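Local coordinates for protein alcohol dehydrogenase IV (Corynebacterium glutamicum, PDB 3IV7) that probably acts as an NAD-dependent maleylacetate reductase of the iron-containing alcohol dehydrogenase family, at residues V42-G45 / I51-K54. Sequence-based numbering, arbitrary orientation.
Sequences VIAG and IAHK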
ATOM      1  N   VAL A  42      22.779  12.904 -12.177  1.00 30.51           N
ATOM      2  CA  VAL A  42      21.880  12.139 -13.044  1.00 27.71           C
ATOM      3  C   VAL A  42      22.632  10.925 -13.612  1.00 29.07           C
ATOM      4  O   VAL A  42      23.752  11.043 -14.148  1.00 27.10           O
ATOM      5  CB  VAL A  42      21.313  12.996 -14.194  1.00 27.89           C
ATOM      6  CG1 VAL A  42      20.539  12.142 -15.163  1.00 30.51           C
ATOM      7  CG2 VAL A  42      20.402  14.108 -13.640  1.00 30.69           C
ATOM      8  N   ILE A  43      22.022   9.767 -13.469  1.00 26.48           N
ATOM      9  CA  ILE A  43      22.621   8.515 -13.881  1.00 27.33           C
ATOM     10  C   ILE A  43      21.777   7.956 -14.998  1.00 27.57           C
ATOM     11  O   ILE A  43      20.575   7.742 -14.824  1.00 25.11           O
ATOM     12  CB  ILE A  43      22.663   7.495 -12.695  1.00 24.54           C
ATOM     13  CG1 ILE A  43      23.521   8.029 -11.571  1.00 32.83           C
ATOM     14  CG2 ILE A  43      23.168   6.115 -13.174  1.00 24.75           C
ATOM     15  CD1 ILE A  43      23.190   7.469 -10.229  1.00 26.52           C
ATOM     16  N   ALA A  44      22.403   7.683 -16.129  1.00 25.97           N
ATOM     17  CA  ALA A  44      21.688   7.141 -17.285  1.00 29.57           C
ATOM     18  C   ALA A  44      22.710   6.528 -18.263  1.00 27.73           C
ATOM     19  O   ALA A  44      23.774   7.065 -18.440  1.00 31.21           O
ATOM     20  CB  ALA A  44      20.880   8.274 -17.998  1.00 25.85           C
ATOM     21  N   GLY A  45      22.383   5.388 -18.849  1.00 28.35           N
ATOM     22  CA  GLY A  45      23.248   4.788 -19.853  1.00 31.64           C
ATOM     23  C   GLY A  45      23.281   5.664 -21.095  1.00 33.67           C
ATOM     24  O   GLY A  45      22.356   6.471 -21.329  1.00 28.78           O
ATOM     25  N   ILE A  51      17.612  11.455 -23.604  1.00 29.78           N
ATOM     26  CA  ILE A  51      16.364  11.512 -22.916  1.00 34.09           C
ATOM     27  C   ILE A  51      16.522  12.030 -21.454  1.00 31.97           C
ATOM     28  O   ILE A  51      15.693  12.747 -20.982  1.00 29.94           O
ATOM     29  CB  ILE A  51      15.720  10.159 -22.931  1.00 34.68           C
ATOM     30  CG1 ILE A  51      15.141   9.908 -24.319  1.00 40.54           C
ATOM     31  CG2 ILE A  51      14.636  10.079 -21.907  1.00 34.95           C
ATOM     32  N   ALA A  52      17.618  11.673 -20.790  1.00 30.25           N
ATOM     33  CA  ALA A  52      17.876  12.132 -19.421  1.00 29.96           C
ATOM     34  C   ALA A  52      18.114  13.620 -19.400  1.00 27.33           C
ATOM     35  O   ALA A  52      17.685  14.294 -18.496  1.00 27.80           O
ATOM     36  CB  ALA A  52      19.073  11.384 -18.785  1.00 24.56           C
ATOM     37  N   HIS A  53      18.782  14.127 -20.406  1.00 29.04           N
ATOM     38  CA  HIS A  53      18.993  15.578 -20.519  1.00 31.32           C
ATOM     39  C   HIS A  53      17.664  16.316 -20.652  1.00 31.88           C
ATOM     40  O   HIS A  53      17.477  17.353 -20.022  1.00 28.00           O
ATOM     41  CB  HIS A  53      19.900  15.910 -21.673  1.00 30.51           C
ATOM     42  CG  HIS A  53      21.345  15.723 -21.361  1.00 36.14           C
ATOM     43  ND1 HIS A  53      21.940  14.484 -21.327  1.00 34.44           N
ATOM     44  CD2 HIS A  53      22.300  16.609 -20.994  1.00 36.23           C
ATOM     45  CE1 HIS A  53      23.213  14.620 -21.006  1.00 32.29           C
ATOM     46  NE2 HIS A  53      23.457  15.898 -20.795  1.00 33.78           N
ATOM     47  N   LYS A  54      16.731  15.755 -21.433  1.00 32.95           N
ATOM     48  CA  LYS A  54      15.410  16.364 -21.578  1.00 33.54           C
ATOM     49  C   LYS A  54      14.645  16.288 -20.256  1.00 31.47           C
ATOM     50  O   LYS A  54      13.957  17.215 -19.899  1.00 28.21           O
ATOM     51  CB  LYS A  54      14.581  15.698 -22.684  1.00 33.14           C
ATOM     52  CG  LYS A  54      15.161  15.798 -24.086  1.00 41.45           C
ATOM     53  CD  LYS A  54      14.053  15.617 -25.163  1.00 50.17           C
ATOM     54  CE  LYS A  54      14.577  14.982 -26.455  1.00 58.49           C
ATOM     55  NZ  LYS A  54      14.776  13.476 -26.303  1.00 63.21           N
TER
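The methyl group of A52 meets two side chains of the 42-45 segment, those of A44 and V42, and these three buried residues make the whole contact. The tightest approach is methyl to methyl, A44 CB lying 3.7 Å from A52 CB. Two residues earlier, on strand 40-43, V42 CG1 reaches the same A52 CB at 4.0 Å. The valine presents this branch because CG1 lies anti to its own backbone N (chi1 173°), while CG2 takes the position anti to the carbonyl carbon and makes no close approach to A52. The two alanines bring the backbones close, with CA of A44 and CA of A52 6.6 Å apart, and the interface is purely apolar, burying 90 Å² in all. Strand 40-43, helix 49-55 and strand 63-65 form a beta-alpha-beta unit at what is, within this chain, one border of the parallel sheet in the N-terminal half, and the contact packs the helix of this crossover onto its first strand. V42 and A44 are also tied to strand 63-65 by backbone hydrogen bonds, and A52 further touches V95 of strand 91-96, so the helix spans more than one strand. I43, between the two contact residues, points its side chain to the other face of the sheet, against helix 98-111. The far side of the helix is much looser: H53 and K54 are exposed and touch nothing of 42-45. The CB of H53 points away from that segment, although the ring swings back. This ring is nevertheless fixed, its ND1 hydrogen-bonded to the backbone O of M49 and its plane stacked with W64 of strand 63-65.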